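Local coordinates for protein transglutaminase elicitor (Phytophthora sojae, PDB 3TW5) that probably acts as a secreted transglutaminase, cross-linking proteins through glutamine and lysine side chains, and is recognised by plants as an elicitor of innate immunity, at residues A[21-26]-A[314-319]; A[47-52]-A[158-163]. The protein carries 1 engineered substitution. All coordinates share one frame; numbering follows the deposited sequence.

Contact 1. Residues A[21-26]-A[314-319]; sequences MTLKDL and GEIIGG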
loop_
_atom_site.group_PDB
_atom_site.type_symbol
_atom_site.label_atom_id
_atom_site.label_comp_id
_atom_site.label_asym_id
_atom_site.label_seq_id
_atom_site.Cartn_x
_atom_site.Cartn_y
_atom_site.Cartn_z
ATOM N N MET A 21 4.418 -25.002 -2.871
ATOM C CA MET A 21 5.773 -24.852 -2.346
ATOM C C MET A 21 6.834 -25.425 -3.290
ATOM O O MET A 21 8.033 -25.239 -3.069
ATOM C CB MET A 21 5.881 -25.519 -0.972
ATOM C CG MET A 21 4.811 -25.098 0.030
ATOM S SD MET A 21 5.295 -23.722 1.086
ATOM C CE MET A 21 6.248 -24.576 2.341
ATOM N N THR A 22 6.387 -26.126 -4.331
ATOM C CA THR A 22 7.283 -26.692 -5.339
ATOM C C THR A 22 7.532 -25.654 -6.429
ATOM O O THR A 22 6.616 -25.295 -7.178
ATOM C CB THR A 22 6.713 -27.996 -5.947
ATOM O OG1 THR A 22 6.426 -28.928 -4.898
ATOM C CG2 THR A 22 7.706 -28.628 -6.909
ATOM N N LEU A 23 8.774 -25.181 -6.509
ATOM C CA LEU A 23 9.148 -24.075 -7.396
ATOM C C LEU A 23 8.704 -24.260 -8.845
ATOM O O LEU A 23 8.161 -23.332 -9.446
ATOM C CB LEU A 23 10.657 -23.818 -7.325
ATOM C CG LEU A 23 11.272 -22.704 -8.183
ATOM C CD1 LEU A 23 10.635 -21.342 -7.927
ATOM C CD2 LEU A 23 12.767 -22.641 -7.942
ATOM N N LYS A 24 8.931 -25.455 -9.394
ATOM C CA LYS A 24 8.609 -25.759 -10.795
ATOM C C LYS A 24 7.104 -25.705 -11.088
ATOM O O LYS A 24 6.697 -25.548 -12.242
ATOM C CB LYS A 24 9.180 -27.122 -11.199
ATOM N N ASP A 25 6.291 -25.826 -10.040
ATOM C CA ASP A 25 4.834 -25.790 -10.175
ATOM C C ASP A 25 4.236 -24.399 -9.937
ATOM O O ASP A 25 3.038 -24.194 -10.146
ATOM C CB ASP A 25 4.184 -26.815 -9.236
ATOM C CG ASP A 25 4.563 -28.249 -9.579
ATOM O OD1 ASP A 25 5.007 -28.494 -10.723
ATOM O OD2 ASP A 25 4.410 -29.132 -8.702
ATOM N N LEU A 26 5.064 -23.453 -9.500
ATOM C CA LEU A 26 4.615 -22.079 -9.280
ATOM C C LEU A 26 4.529 -21.312 -10.592
ATOM O O LEU A 26 5.325 -21.551 -11.500
ATOM C CB LEU A 26 5.551 -21.343 -8.316
ATOM C CG LEU A 26 5.492 -21.689 -6.826
ATOM C CD1 LEU A 26 6.641 -21.017 -6.114
ATOM C CD2 LEU A 26 4.166 -21.284 -6.196
ATOM N N GLY A 314 12.460 -30.755 -4.814
ATOM C CA GLY A 314 12.411 -29.465 -5.501
ATOM C C GLY A 314 11.458 -28.489 -4.838
ATOM O O GLY A 314 10.898 -27.604 -5.493
ATOM N N GLU A 315 11.278 -28.661 -3.532
ATOM C CA GLU A 315 10.391 -27.818 -2.749
ATOM C C GLU A 315 11.180 -26.698 -2.076
ATOM O O GLU A 315 12.272 -26.928 -1.560
ATOM C CB GLU A 315 9.650 -28.666 -1.713
ATOM C CG GLU A 315 8.427 -27.991 -1.122
ATOM C CD GLU A 315 7.389 -28.978 -0.614
ATOM O OE1 GLU A 315 6.821 -29.732 -1.438
ATOM O OE2 GLU A 315 7.130 -28.984 0.610
ATOM N N ILE A 316 10.623 -25.489 -2.099
ATOM C CA ILE A 316 11.263 -24.325 -1.490
ATOM C C ILE A 316 11.243 -24.446 0.032
ATOM O O ILE A 316 10.175 -24.486 0.649
ATOM C CB ILE A 316 10.590 -23.001 -1.912
ATOM C CG1 ILE A 316 10.476 -22.907 -3.434
ATOM C CG2 ILE A 316 11.370 -21.813 -1.362
ATOM C CD1 ILE A 316 9.441 -21.919 -3.910
ATOM N N ILE A 317 12.434 -24.508 0.623
ATOM C CA ILE A 317 12.586 -24.668 2.072
ATOM C C ILE A 317 13.283 -23.472 2.724
ATOM O O ILE A 317 13.397 -23.402 3.952
ATOM C CB ILE A 317 13.346 -25.967 2.434
ATOM C CG1 ILE A 317 14.733 -25.989 1.784
ATOM C CG2 ILE A 317 12.527 -27.191 2.044
ATOM C CD1 ILE A 317 15.726 -26.886 2.490
ATOM N N GLY A 318 13.745 -22.538 1.898
ATOM C CA GLY A 318 14.481 -21.380 2.384
ATOM C C GLY A 318 15.007 -20.491 1.280
ATOM O O GLY A 318 14.712 -20.704 0.105
ATOM N N GLY A 319 15.786 -19.485 1.664
ATOM C CA GLY A 319 16.307 -18.512 0.717
ATOM C C GLY A 319 17.287 -17.534 1.331
ATOM O O GLY A 319 17.452 -17.491 2.553
#

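Contact 2. Residues A[47-52]-A[158-163]; sequences DSINVQ and KALVSL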
loop_
_atom_site.group_PDB
_atom_site.type_symbol
_atom_site.label_atom_id
_atom_site.label_comp_id
_atom_site.label_asym_id
_atom_site.label_seq_id
_atom_site.Cartn_x
_atom_site.Cartn_y
_atom_site.Cartn_z
ATOM N N ASP A 47 -2.904 18.942 5.782
ATOM C CA ASP A 47 -4.205 18.873 6.455
ATOM C C ASP A 47 -5.123 17.797 5.869
ATOM O O ASP A 47 -6.300 18.047 5.607
ATOM C CB ASP A 47 -4.895 20.246 6.476
ATOM C CG ASP A 47 -5.744 20.456 7.714
ATOM O OD1 ASP A 47 -6.830 21.056 7.593
ATOM O OD2 ASP A 47 -5.325 20.027 8.809
ATOM N N SER A 48 -4.571 16.599 5.677
ATOM C CA SER A 48 -5.322 15.436 5.189
ATOM C C SER A 48 -6.248 15.764 4.013
ATOM O O SER A 48 -5.808 16.355 3.028
ATOM C CB SER A 48 -6.095 14.768 6.337
ATOM O OG SER A 48 -6.712 13.565 5.912
ATOM N N ILE A 49 -7.520 15.390 4.126
ATOM C CA ILE A 49 -8.482 15.566 3.039
ATOM C C ILE A 49 -9.127 16.954 3.026
ATOM O O ILE A 49 -10.003 17.231 2.205
ATOM C CB ILE A 49 -9.567 14.451 3.024
ATOM C CG1 ILE A 49 -10.459 14.517 4.270
ATOM C CG2 ILE A 49 -8.913 13.078 2.874
ATOM C CD1 ILE A 49 -11.825 13.880 4.084
ATOM N N ASN A 50 -8.686 17.819 3.937
ATOM C CA ASN A 50 -9.068 19.231 3.930
ATOM C C ASN A 50 -8.374 19.998 2.806
ATOM O O ASN A 50 -8.759 21.123 2.484
ATOM C CB ASN A 50 -8.729 19.899 5.269
ATOM C CG ASN A 50 -9.761 19.634 6.348
ATOM O OD1 ASN A 50 -10.825 19.071 6.099
ATOM N ND2 ASN A 50 -9.447 20.055 7.563
ATOM N N VAL A 51 -7.345 19.385 2.220
ATOM C CA VAL A 51 -6.562 20.009 1.156
ATOM C C VAL A 51 -7.405 20.259 -0.091
ATOM O O VAL A 51 -8.242 19.430 -0.470
ATOM C CB VAL A 51 -5.291 19.182 0.808
ATOM C CG1 VAL A 51 -5.644 17.887 0.085
ATOM C CG2 VAL A 51 -4.318 20.011 -0.018
ATOM N N GLN A 52 -7.194 21.422 -0.701
ATOM C CA GLN A 52 -7.778 21.725 -1.996
ATOM C C GLN A 52 -6.832 21.212 -3.078
ATOM O O GLN A 52 -5.923 21.923 -3.513
ATOM C CB GLN A 52 -8.040 23.226 -2.139
ATOM C CG GLN A 52 -9.091 23.758 -1.170
ATOM C CD GLN A 52 -9.338 25.247 -1.322
ATOM O OE1 GLN A 52 -8.766 26.057 -0.595
ATOM N NE2 GLN A 52 -10.191 25.614 -2.272
ATOM N N LYS A 158 -12.144 9.371 -3.765
ATOM C CA LYS A 158 -10.924 8.672 -3.355
ATOM C C LYS A 158 -10.435 9.172 -1.994
ATOM O O LYS A 158 -9.961 8.386 -1.176
ATOM C CB LYS A 158 -9.823 8.820 -4.413
ATOM C CG LYS A 158 -10.085 8.029 -5.684
ATOM C CD LYS A 158 -8.962 8.168 -6.698
ATOM C CE LYS A 158 -9.245 7.308 -7.925
ATOM N NZ LYS A 158 -8.106 7.267 -8.877
ATOM N N ALA A 159 -10.570 10.478 -1.759
ATOM C CA ALA A 159 -10.225 11.093 -0.477
ATOM C C ALA A 159 -11.134 10.608 0.640
ATOM O O ALA A 159 -10.660 10.205 1.703
ATOM C CB ALA A 159 -10.293 12.607 -0.578
ATOM N N LEU A 160 -12.439 10.652 0.388
ATOM C CA LEU A 160 -13.430 10.268 1.384
ATOM C C LEU A 160 -13.292 8.803 1.796
ATOM O O LEU A 160 -13.210 8.504 2.989
ATOM C CB LEU A 160 -14.849 10.571 0.891
ATOM C CG LEU A 160 -15.227 12.040 0.665
ATOM C CD1 LEU A 160 -16.648 12.138 0.146
ATOM C CD2 LEU A 160 -15.051 12.878 1.932
ATOM N N VAL A 161 -13.240 7.902 0.814
ATOM C CA VAL A 161 -13.127 6.465 1.088
ATOM C C VAL A 161 -11.790 6.098 1.748
ATOM O O VAL A 161 -11.733 5.187 2.572
ATOM C CB VAL A 161 -13.412 5.595 -0.176
ATOM C CG1 VAL A 161 -12.270 5.669 -1.178
ATOM C CG2 VAL A 161 -13.689 4.150 0.212
ATOM N N SER A 162 -10.727 6.821 1.406
ATOM C CA SER A 162 -9.422 6.584 2.015
ATOM C C SER A 162 -9.445 6.865 3.515
ATOM O O SER A 162 -8.956 6.058 4.305
ATOM C CB SER A 162 -8.333 7.412 1.328
ATOM O OG SER A 162 -8.085 6.930 0.022
ATOM N N LEU A 163 -10.030 8.000 3.898
ATOM C CA LEU A 163 -10.124 8.387 5.304
ATOM C C LEU A 163 -11.081 7.482 6.083
ATOM O O LEU A 163 -10.882 7.249 7.280
ATOM C CB LEU A 163 -10.540 9.852 5.441
ATOM C CG LEU A 163 -10.254 10.514 6.792
ATOM C CD1 LEU A 163 -8.768 10.770 6.976
ATOM C CD2 LEU A 163 -11.031 11.804 6.941
#

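Contact 1. Residues A[21-26]-A[314-319]
M21 and I316 join two backbones at the edge of the large antiparallel sheet, where a short antiparallel bridge ties the loop 21-26 to the start of strand 316-321. T22 and E315 form a single non-hydrogen-bonded pair, with CA atoms 4.2 Å apart. Backbone bonds flank it. I316 N donates to M21 O over 2.8 Å, with an N-H...O angle of 170°. L23 N reaches G314 O at 3.4 Å, and this bond is weak. The pairing then stops, because the chain turns into a 3-10 segment at 23-25. D25 N bonds to T22 O there.

The E315 side chain lies against M21 and T22. It leaves with CG anti to the backbone N (chi1 -163°), which sets E315 CG 3.6 Å from M21 CB. E315 CG also comes within 3.4 Å of M21 O. The side chain runs extended beyond CG and crosses that of T22 at about a right angle. There E315 OE1 lies 3.6 Å from T22 OG1. E315 N is held by the carboxylate of D311, and T22 N by that of E20.

The apolar contacts centre on the buried I316. Its CB points to the side, but the end of the side chain swings nearer to the loop. CG1 packs against L23 CB. Helix 202-215 adds to this cluster, with H206 touching L23 and L26, and I207 touching I316. Strand 299-310 adds L308 and L310 against L23. The I316 CD1 methyl meets the L26 CD1 methyl at 3.7 Å, where the two side chains cross obliquely.

Contact 2. Residues A[47-52]-A[158-163]
I49 is the bump of this contact, and A159, L160 and L163 form the hollow that takes it. A159 and L163 lie one turn apart on the helix, and L160 stands beside them. I49 branches at CB, and each branch has its own place. CG2 drops onto the small A159, 3.7 Å from its CB, and also rests 3.6 Å from A159 O. The ethyl branch goes the other way. With chi1 at 66°, CG1 sits between the backbone N and the carbonyl carbon, on the L163 side, and lies 3.8 Å from L163 CD2. The extended chi2 (157°) then takes CD1 on to the two leucines. CD1 touches L163 CD2 at 3.6 Å. It lies 4.0 Å from L160 CD2; the CB of L160 points away, but the end of its side chain comes nearer. The I49 side chain crosses L160 at about a right angle.

The family belongs to the papain-like peptidase CA clan, and this contact lies in the helix-rich part of the chain. A short 3-10 segment, 49-50, docks here on helix 154-167. V79 of helix 72-82 and A61 of helix 60-67 also touch I49, while Y64 touches L160.

The two methyls of L163 have different partners. CD2 faces I49, and CD1 lies 3.6 Å from S48 OG.

Behind I49 the loop is braced by polar bonds. N50 ND2 donates to D47 OD1 over 2.8 Å, coming from above the carboxylate plane, 48° out of it. N50 ND2 also bonds to M76 O, and R112 forms a salt bridge with D47 OD1. On the helix, S162 OG and S162 N reach K158 O from opposite faces of its plane.

Contact 1 and contact 2 lie on opposite sides of the chain's centre, with their centres about 43 Å apart. They share no helix or strand. Contact 1 is partly buried and lies toward the outside, about 27 Å from the chain centre. Contact 2 is about 16 Å from it, and all its touching residues are buried. The chemistry follows the place. At 21-26 and 314-319, backbone bonds add a loop to a sheet strand, with an apolar patch beside them. At 47-52 and 158-163, mainly apolar side chains mesh with a helix, and polar bonds run within one segment or to outside residues. Both close long loops, and contact 2 falls within the span bridged by contact 1.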